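Local coordinates for protein beta-N-acetylhexosaminidase (Thermotoga neapolitana, PDB 5C0Q) that probably hydrolyses terminal non-reducing N-acetyl-D-hexosamine residues from N-acetyl-beta-D-hexosaminides, as a member of glycoside hydrolase family 3, at residues L44-M49 with G323-V328; E330-C335 with I446-K451; R337-L342 with P421-I426. One frame throughout, in Å; residues are numbered along the deposited sequence.

Contact 1 of 3, residues L44-M49 with G323-V328. With ZN (zinc ion), chain R.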
loop_
_atom_site.group_PDB
_atom_site.type_symbol
_atom_site.label_atom_id
_atom_site.label_comp_id
_atom_site.label_asym_id
_atom_site.label_seq_id
_atom_site.Cartn_x
_atom_site.Cartn_y
_atom_site.Cartn_z
ATOM N N LEU B 44 11.126 0.172 -9.821
ATOM C CA LEU B 44 11.863 -1.075 -10.011
ATOM C C LEU B 44 11.003 -2.314 -9.714
ATOM O O LEU B 44 11.028 -3.284 -10.446
ATOM C CB LEU B 44 13.097 -1.105 -9.129
ATOM C CG LEU B 44 14.421 -0.639 -9.704
ATOM C CD1 LEU B 44 15.452 -1.140 -8.778
ATOM C CD2 LEU B 44 14.634 -1.190 -11.081
ATOM N N PHE B 45 10.229 -2.247 -8.642
ATOM C CA PHE B 45 9.282 -3.290 -8.326
ATOM C C PHE B 45 8.322 -3.579 -9.487
ATOM O O PHE B 45 8.180 -4.731 -9.907
ATOM C CB PHE B 45 8.522 -2.896 -7.068
ATOM C CG PHE B 45 7.364 -3.773 -6.751
ATOM C CD1 PHE B 45 7.549 -5.108 -6.467
ATOM C CD2 PHE B 45 6.078 -3.259 -6.713
ATOM C CE1 PHE B 45 6.469 -5.916 -6.179
ATOM C CE2 PHE B 45 5.000 -4.058 -6.398
ATOM C CZ PHE B 45 5.184 -5.384 -6.152
ATOM N N LEU B 46 7.706 -2.517 -10.031
ATOM C CA LEU B 46 6.772 -2.644 -11.114
ATOM C C LEU B 46 7.401 -3.162 -12.375
ATOM O O LEU B 46 6.854 -4.038 -13.004
ATOM C CB LEU B 46 6.093 -1.319 -11.378
ATOM C CG LEU B 46 5.216 -0.856 -10.234
ATOM C CD1 LEU B 46 4.638 0.419 -10.583
ATOM C CD2 LEU B 46 4.163 -1.895 -9.913
ATOM N N ASP B 47 8.570 -2.657 -12.725
ATOM C CA ASP B 47 9.247 -3.151 -13.890
ATOM C C ASP B 47 9.648 -4.599 -13.689
ATOM O O ASP B 47 9.575 -5.378 -14.610
ATOM C CB ASP B 47 10.469 -2.287 -14.239
ATOM C CG ASP B 47 10.967 -2.531 -15.661
ATOM O OD1 ASP B 47 10.148 -2.759 -16.558
ATOM O OD2 ASP B 47 12.164 -2.493 -15.917
ATOM N N PHE B 48 10.117 -4.951 -12.492
ATOM C CA PHE B 48 10.436 -6.350 -12.160
ATOM C C PHE B 48 9.196 -7.254 -12.317
ATOM O O PHE B 48 9.260 -8.263 -12.968
ATOM C CB PHE B 48 11.015 -6.439 -10.747
ATOM C CG PHE B 48 11.719 -7.732 -10.433
ATOM C CD1 PHE B 48 11.988 -8.656 -11.415
ATOM C CD2 PHE B 48 12.127 -8.007 -9.141
ATOM C CE1 PHE B 48 12.605 -9.812 -11.126
ATOM C CE2 PHE B 48 12.778 -9.160 -8.845
ATOM C CZ PHE B 48 13.023 -10.070 -9.839
ATOM N N MET B 49 8.066 -6.860 -11.759
ATOM C CA MET B 49 6.858 -7.647 -11.924
ATOM C C MET B 49 6.474 -7.781 -13.413
ATOM O O MET B 49 6.112 -8.856 -13.874
ATOM C CB MET B 49 5.716 -7.063 -11.128
ATOM C CG MET B 49 5.842 -7.261 -9.620
ATOM S SD MET B 49 5.866 -9.003 -9.058
ATOM C CE MET B 49 4.411 -9.606 -9.821
ATOM N N GLY B 323 2.698 -5.309 -12.830
ATOM C CA GLY B 323 3.552 -4.917 -13.917
ATOM C C GLY B 323 2.847 -4.305 -15.108
ATOM O O GLY B 323 3.511 -3.807 -16.010
ATOM N N LEU B 324 1.517 -4.352 -15.115
ATOM C CA LEU B 324 0.742 -3.724 -16.165
ATOM C C LEU B 324 1.071 -2.258 -16.174
ATOM O O LEU B 324 1.115 -1.621 -17.233
ATOM C CB LEU B 324 -0.770 -3.906 -15.973
ATOM C CG LEU B 324 -1.413 -3.225 -14.768
ATOM C CD1 LEU B 324 -2.018 -1.893 -15.148
ATOM C CD2 LEU B 324 -2.451 -4.117 -14.067
ATOM N N ILE B 325 1.334 -1.737 -14.982
ATOM C CA ILE B 325 1.634 -0.341 -14.812
ATOM C C ILE B 325 2.900 0.026 -15.537
ATOM O O ILE B 325 2.975 1.082 -16.167
ATOM C CB ILE B 325 1.748 0.009 -13.345
ATOM C CG1 ILE B 325 0.375 -0.129 -12.709
ATOM C CG2 ILE B 325 2.333 1.406 -13.150
ATOM C CD1 ILE B 325 0.379 -0.060 -11.243
ATOM N N ALA B 326 3.870 -0.870 -15.496
ATOM C CA ALA B 326 5.112 -0.627 -16.200
ATOM C C ALA B 326 4.890 -0.656 -17.693
ATOM O O ALA B 326 5.580 0.058 -18.383
ATOM C CB ALA B 326 6.221 -1.633 -15.786
ATOM N N GLU B 327 3.952 -1.463 -18.194
ATOM C CA GLU B 327 3.652 -1.492 -19.638
ATOM C C GLU B 327 2.957 -0.205 -20.097
ATOM O O GLU B 327 3.237 0.304 -21.151
ATOM C CB GLU B 327 2.779 -2.691 -20.040
ATOM C CG GLU B 327 3.539 -3.902 -20.480
ATOM C CD GLU B 327 4.290 -3.773 -21.805
ATOM O OE1 GLU B 327 3.645 -3.518 -22.826
ATOM O OE2 GLU B 327 5.528 -3.991 -21.852
ATOM N N VAL B 328 2.038 0.299 -19.297
ATOM C CA VAL B 328 1.354 1.517 -19.642
ATOM C C VAL B 328 2.398 2.615 -19.811
ATOM O O VAL B 328 2.365 3.350 -20.799
ATOM C CB VAL B 328 0.294 1.901 -18.588
ATOM C CG1 VAL B 328 -0.181 3.260 -18.788
ATOM C CG2 VAL B 328 -0.847 0.953 -18.642
HETATM ZN ZN ZN R . 6.374 -4.405 -23.280
#
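I325 turns CG1 anti to its carbonyl carbon (chi1 -67°), and L46 places its CG likewise, which leaves the I325 CG2 branch facing helix 42-52. The two branches meet at 3.6 Å, L46 CD1 to I325 CG2, the side chains crossing at a slant. Beside them the methyl of A326 lies against backbone: its CB is 3.7 Å from L46 O and 3.9 Å from D47 CA. G323, with no side chain to fit in, brings its CA within 4.7 Å of M49 CA, and the same G323 CA makes a bent CA-H...O contact with L46 O at 3.5 Å. The axes of segments 44-49 and 324-328 pass 7.9 Å apart at -98°, so a helix of the N-terminal TIM-barrel domain is crossed nearly at right angles by helix 324-331, which leads toward the C-terminal domain. No hydrogen bond joins the two segments. The D47 carboxylate, whose OD1 passes 4.2 Å from A326 CB, is held from outside: OD2 hydrogen-bonds to Y456 and OD1 forms a salt bridge with K457, both of helix 452-463. E327 OE2 binds a zinc ion that E330 also binds, while E327 OE1 forms a salt bridge with R331. I325 also packs on S77 of the second subunit.

Contact 2 of 3, residues E330-C335 with I446-K451; sequences ERAIEC and ITHSTK. With ZN (zinc ion), chain N; ZN (zinc ion), chain R.
E334 and H448 cross at about a right angle beside a short antiparallel bridge, E334 with I446, which adds edge strand 334-335 to the mixed sheet of the C-terminal domain. The evidence for the bridge is a reciprocal pair of backbone bonds: E334 N to I446 O at 3.1 Å and I446 N to E334 O at 2.8 Å. The E334 side chain runs extended beyond CG, with its carboxylate plane turned 48° from the imidazole ring. E334 OE1 and H448 NE2 both bind one zinc ion, each at 2.4 Å, and K86 of the second subunit also binds it, so the metal spans the dimer interface. The other ring nitrogen, H448 ND1, is modelled as donating to A332 O, just past the end of helix 324-331, though the separation is too short to be taken at face value. The zinc bond at NE2 and, if real, the bond at ND1, on the two sides of CE1, would restrict the ring's rotation. I446 CG2 lies over the centre of one ring face, 3.5 Å above the plane, while I446 CD1 lies 3.9 Å from E334 OE2. Beyond the ring, S449 forms an ST turn, its OG accepting from K451 N at 3.1 Å in a nearly straight bond, 168° at the hydrogen.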
loop_
_atom_site.group_PDB
_atom_site.type_symbol
_atom_site.label_atom_id
_atom_site.label_comp_id
_atom_site.label_asym_id
_atom_site.label_seq_id
_atom_site.Cartn_x
_atom_site.Cartn_y
_atom_site.Cartn_z
ATOM N N GLU B 330 5.663 2.318 -20.344
ATOM C CA GLU B 330 6.499 2.031 -21.491
ATOM C C GLU B 330 5.829 2.456 -22.812
ATOM O O GLU B 330 6.433 3.084 -23.667
ATOM C CB GLU B 330 6.822 0.548 -21.508
ATOM C CG GLU B 330 7.799 0.068 -22.579
ATOM C CD GLU B 330 7.855 -1.464 -22.685
ATOM O OE1 GLU B 330 8.641 -2.114 -21.939
ATOM O OE2 GLU B 330 7.073 -2.018 -23.504
ATOM N N ARG B 331 4.568 2.103 -22.966
ATOM C CA ARG B 331 3.898 2.274 -24.220
ATOM C C ARG B 331 3.456 3.733 -24.464
ATOM O O ARG B 331 3.209 4.093 -25.576
ATOM C CB ARG B 331 2.720 1.288 -24.295
ATOM C CG ARG B 331 3.058 -0.057 -24.937
ATOM C CD ARG B 331 2.499 -1.244 -24.221
ATOM N NE ARG B 331 1.354 -1.793 -24.900
ATOM C CZ ARG B 331 1.090 -3.072 -25.145
ATOM N NH1 ARG B 331 1.874 -4.031 -24.740
ATOM N NH2 ARG B 331 -0.007 -3.377 -25.802
ATOM N N ALA B 332 3.382 4.555 -23.423
ATOM C CA ALA B 332 2.971 5.936 -23.538
ATOM C C ALA B 332 4.127 6.860 -23.858
ATOM O O ALA B 332 3.983 8.081 -23.809
ATOM C CB ALA B 332 2.319 6.397 -22.277
ATOM N N ILE B 333 5.260 6.300 -24.233
ATOM C CA ILE B 333 6.413 7.118 -24.522
ATOM C C ILE B 333 6.598 7.298 -26.024
ATOM O O ILE B 333 6.616 6.335 -26.769
ATOM C CB ILE B 333 7.654 6.518 -23.862
ATOM C CG1 ILE B 333 7.621 6.941 -22.395
ATOM C CG2 ILE B 333 8.928 7.038 -24.503
ATOM C CD1 ILE B 333 8.363 6.148 -21.587
ATOM N N GLU B 334 6.625 8.558 -26.453
ATOM C CA GLU B 334 6.895 8.935 -27.841
ATOM C C GLU B 334 8.292 9.622 -27.851
ATOM O O GLU B 334 8.645 10.404 -26.960
ATOM C CB GLU B 334 5.815 9.879 -28.424
ATOM C CG GLU B 334 4.321 9.650 -28.031
ATOM C CD GLU B 334 3.322 10.756 -28.575
ATOM O OE1 GLU B 334 2.173 10.868 -28.087
ATOM O OE2 GLU B 334 3.701 11.616 -29.395
ATOM N N CYS B 335 9.129 9.283 -28.802
ATOM C CA CYS B 335 10.409 9.951 -28.868
ATOM C C CYS B 335 10.808 10.281 -30.298
ATOM O O CYS B 335 10.416 9.595 -31.223
ATOM C CB CYS B 335 11.460 9.099 -28.195
ATOM S SG CYS B 335 11.677 7.643 -29.093
ATOM N N ILE B 446 8.339 12.521 -25.189
ATOM C CA ILE B 446 7.110 12.809 -24.465
ATOM C C ILE B 446 6.741 11.616 -23.598
ATOM O O ILE B 446 6.630 10.510 -24.084
ATOM C CB ILE B 446 5.948 13.143 -25.405
ATOM C CG1 ILE B 446 6.333 14.317 -26.309
ATOM C CG2 ILE B 446 4.670 13.414 -24.600
ATOM C CD1 ILE B 446 5.436 14.495 -27.451
ATOM N N THR B 447 6.570 11.846 -22.312
ATOM C CA THR B 447 6.281 10.778 -21.382
ATOM C C THR B 447 4.826 10.661 -21.045
ATOM O O THR B 447 4.381 9.614 -20.633
ATOM C CB THR B 447 7.015 10.955 -20.077
ATOM O OG1 THR B 447 6.815 12.300 -19.637
ATOM C CG2 THR B 447 8.479 10.682 -20.244
ATOM N N HIS B 448 4.115 11.771 -21.140
ATOM C CA HIS B 448 2.715 11.851 -20.759
ATOM C C HIS B 448 2.526 11.657 -19.270
ATOM O O HIS B 448 1.415 11.434 -18.828
ATOM C CB HIS B 448 1.853 10.828 -21.511
ATOM C CG HIS B 448 1.905 10.957 -22.997
ATOM N ND1 HIS B 448 2.610 10.085 -23.795
ATOM C CD2 HIS B 448 1.357 11.871 -23.829
ATOM C CE1 HIS B 448 2.470 10.441 -25.057
ATOM N NE2 HIS B 448 1.710 11.517 -25.104
ATOM N N SER B 449 3.610 11.757 -18.503
ATOM C CA SER B 449 3.554 11.544 -17.060
ATOM C C SER B 449 4.782 12.051 -16.321
ATOM O O SER B 449 5.862 12.047 -16.849
ATOM C CB SER B 449 3.376 10.054 -16.781
ATOM O OG SER B 449 3.332 9.785 -15.410
ATOM N N THR B 450 4.602 12.478 -15.088
ATOM C CA THR B 450 5.723 12.826 -14.235
ATOM C C THR B 450 6.235 11.659 -13.360
ATOM O O THR B 450 7.182 11.820 -12.610
ATOM C CB THR B 450 5.359 13.964 -13.304
ATOM O OG1 THR B 450 4.239 13.560 -12.518
ATOM C CG2 THR B 450 4.979 15.199 -14.088
ATOM N N LYS B 451 5.625 10.495 -13.456
ATOM C CA LYS B 451 5.917 9.434 -12.522
ATOM C C LYS B 451 7.265 8.772 -12.754
ATOM O O LYS B 451 7.679 8.575 -13.895
ATOM C CB LYS B 451 4.827 8.364 -12.571
ATOM C CG LYS B 451 3.473 8.864 -12.203
ATOM C CD LYS B 451 3.419 9.391 -10.836
ATOM C CE LYS B 451 2.009 9.551 -10.451
ATOM N NZ LYS B 451 1.818 10.296 -9.212
HETATM ZN ZN ZN N . 0.872 12.585 -27.021
HETATM ZN ZN ZN R . 6.374 -4.405 -23.280
#

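Contact 3 of 3, residues R337-L342 with P421-I426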
loop_
_atom_site.group_PDB
_atom_site.type_symbol
_atom_site.label_atom_id
_atom_site.label_comp_id
_atom_site.label_asym_id
_atom_site.label_seq_id
_atom_site.Cartn_x
_atom_site.Cartn_y
_atom_site.Cartn_z
ATOM N N ARG B 337 14.116 10.724 -33.080
ATOM C CA ARG B 337 15.282 9.899 -33.303
ATOM C C ARG B 337 16.488 10.564 -32.628
ATOM O O ARG B 337 16.695 11.778 -32.728
ATOM C CB ARG B 337 15.521 9.713 -34.804
ATOM C CG ARG B 337 16.636 8.759 -35.075
ATOM C CD ARG B 337 16.192 7.437 -34.482
ATOM N NE ARG B 337 17.087 6.311 -34.720
ATOM C CZ ARG B 337 16.826 5.082 -34.290
ATOM N NH1 ARG B 337 15.679 4.834 -33.660
ATOM N NH2 ARG B 337 17.683 4.096 -34.517
ATOM N N MET B 338 17.277 9.737 -31.948
ATOM C CA MET B 338 18.383 10.163 -31.092
ATOM C C MET B 338 19.699 9.578 -31.544
ATOM O O MET B 338 19.736 8.456 -32.005
ATOM C CB MET B 338 18.123 9.734 -29.653
ATOM C CG MET B 338 16.730 9.981 -29.170
ATOM S SD MET B 338 16.403 11.724 -28.993
ATOM C CE MET B 338 14.761 11.684 -28.301
ATOM N N ARG B 339 20.787 10.314 -31.423
ATOM C CA ARG B 339 22.050 9.727 -31.844
ATOM C C ARG B 339 22.665 8.900 -30.735
ATOM O O ARG B 339 22.907 9.412 -29.649
ATOM C CB ARG B 339 23.052 10.780 -32.296
ATOM C CG ARG B 339 22.517 11.752 -33.302
ATOM C CD ARG B 339 23.517 12.860 -33.519
ATOM N NE ARG B 339 23.245 14.043 -32.715
ATOM C CZ ARG B 339 24.179 14.922 -32.380
ATOM N NH1 ARG B 339 25.432 14.714 -32.762
ATOM N NH2 ARG B 339 23.869 15.989 -31.653
ATOM N N LYS B 340 22.874 7.615 -31.008
ATOM C CA LYS B 340 23.584 6.710 -30.101
ATOM C C LYS B 340 24.789 7.306 -29.399
ATOM O O LYS B 340 24.923 7.246 -28.181
ATOM C CB LYS B 340 24.097 5.486 -30.887
ATOM C CG LYS B 340 23.124 4.340 -31.140
ATOM C CD LYS B 340 22.972 3.478 -29.882
ATOM C CE LYS B 340 21.724 2.614 -29.943
ATOM N NZ LYS B 340 21.700 1.564 -28.900
ATOM N N GLU B 341 25.618 7.952 -30.204
ATOM C CA GLU B 341 26.925 8.451 -29.805
ATOM C C GLU B 341 26.879 9.542 -28.744
ATOM O O GLU B 341 27.840 9.750 -28.012
ATOM C CB GLU B 341 27.649 8.980 -31.039
ATOM C CG GLU B 341 26.716 9.710 -32.031
ATOM C CD GLU B 341 25.882 8.800 -32.955
ATOM O OE1 GLU B 341 25.825 7.566 -32.730
ATOM O OE2 GLU B 341 25.248 9.351 -33.889
ATOM N N LEU B 342 25.757 10.230 -28.629
ATOM C CA LEU B 342 25.594 11.156 -27.524
ATOM C C LEU B 342 25.455 10.485 -26.153
ATOM O O LEU B 342 25.829 11.056 -25.136
ATOM C CB LEU B 342 24.359 12.012 -27.777
ATOM C CG LEU B 342 24.571 13.205 -28.705
ATOM C CD1 LEU B 342 23.227 13.686 -29.218
ATOM C CD2 LEU B 342 25.313 14.316 -28.002
ATOM N N PRO B 421 21.799 24.375 -26.331
ATOM C CA PRO B 421 22.391 23.870 -27.561
ATOM C C PRO B 421 21.677 22.671 -28.126
ATOM O O PRO B 421 21.800 21.549 -27.657
ATOM C CB PRO B 421 23.815 23.501 -27.139
ATOM C CG PRO B 421 23.753 23.372 -25.694
ATOM C CD PRO B 421 22.750 24.345 -25.215
ATOM N N SER B 422 20.999 22.907 -29.218
ATOM C CA SER B 422 20.087 21.950 -29.785
ATOM C C SER B 422 20.814 20.685 -30.244
ATOM O O SER B 422 20.216 19.643 -30.447
ATOM C CB SER B 422 19.370 22.609 -30.964
ATOM O OG SER B 422 18.986 21.640 -31.910
ATOM N N ASP B 423 22.125 20.747 -30.300
ATOM C CA ASP B 423 22.905 19.641 -30.808
ATOM C C ASP B 423 23.137 18.575 -29.721
ATOM O O ASP B 423 23.477 17.434 -29.993
ATOM C CB ASP B 423 24.247 20.212 -31.286
ATOM C CG ASP B 423 24.814 19.487 -32.479
ATOM O OD1 ASP B 423 24.325 19.750 -33.607
ATOM O OD2 ASP B 423 25.764 18.689 -32.307
ATOM N N ARG B 424 22.905 18.960 -28.478
ATOM C CA ARG B 424 23.242 18.096 -27.384
ATOM C C ARG B 424 22.284 18.233 -26.179
ATOM O O ARG B 424 22.659 17.981 -25.035
ATOM C CB ARG B 424 24.718 18.346 -27.024
ATOM C CG ARG B 424 25.042 19.662 -26.436
ATOM C CD ARG B 424 26.525 19.937 -26.527
ATOM N NE ARG B 424 26.805 21.336 -26.240
ATOM C CZ ARG B 424 26.943 22.273 -27.166
ATOM N NH1 ARG B 424 26.865 21.950 -28.450
ATOM N NH2 ARG B 424 27.165 23.528 -26.805
ATOM N N THR B 425 21.056 18.674 -26.467
ATOM C CA THR B 425 19.981 18.759 -25.488
ATOM C C THR B 425 18.841 17.830 -25.840
ATOM O O THR B 425 18.457 17.742 -26.980
ATOM C CB THR B 425 19.410 20.162 -25.375
ATOM O OG1 THR B 425 20.448 21.056 -24.983
ATOM C CG2 THR B 425 18.329 20.199 -24.319
ATOM N N ILE B 426 18.332 17.079 -24.872
ATOM C CA ILE B 426 17.104 16.350 -25.102
ATOM C C ILE B 426 16.016 16.905 -24.212
ATOM O O ILE B 426 16.203 17.050 -23.008
ATOM C CB ILE B 426 17.281 14.863 -24.881
ATOM C CG1 ILE B 426 18.428 14.377 -25.735
ATOM C CG2 ILE B 426 16.071 14.123 -25.343
ATOM C CD1 ILE B 426 18.472 12.889 -25.854
#
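D423 and R424, the last two residues of a type I turn that begins at P421 and leads into strand 425-429, meet R339 and L342. P421 O closes this turn by accepting from R424 N at 2.9 Å. It also takes the hydroxyl of T425, OG1 to P421 O at 3.0 Å; the two donors come from opposite faces of the carbonyl plane, T425 OG1 lying well above it (59°). The D423 and R339 side chains cross at about a right angle, with guanidinium and carboxylate planes 68° apart. The salt bridge R339 NH2 to D423 OD2 is weak at 3.4 Å, and the modelled position of NH2 is doubtful. As modelled, L342 CD1 lies over one face of this guanidinium, toward its rim, and it is also 3.8 Å from D423 O. R424 follows with CG held between its backbone N and carbonyl carbon (chi1 68°); its CB touches L342 CD2 at 4.2 Å, while the chain extends away to a salt bridge with D396. P421 CB lies over the centre of one face of the R424 guanidinium. I426 lies on the apolar side, where the bent chain of M338 brings SD to I426 CD1 at 3.9 Å. The loop 337-342 thus lies over the entry to a strand of the C-terminal domain's mixed sheet. I426 is hydrogen-bonded through its backbone to I400 and D402 of strand 399-404, M338 also leans on S443 and V445 of strand 443-446, and L462 of helix 452-463 packs against both M338 and I426.

The contacts follow one length of chain, 323-342, as it passes from the TIM barrel into the C-terminal domain. Contacts 1 and 2 share helix 324-331, their centres about 14 Å apart, and each supplies one glutamate, E327 and E330, to the same zinc ion; both also border the second subunit. Between contacts 2 and 3 the centres are about 18 Å apart, and both reach the same mixed sheet: contact 2 adds its edge strand, whereas contact 3 covers the start of strand 425-429. Contact 3 meets no other protein chain of the assembly and stands clear of contact 1, with nearest atoms about 17 Å apart.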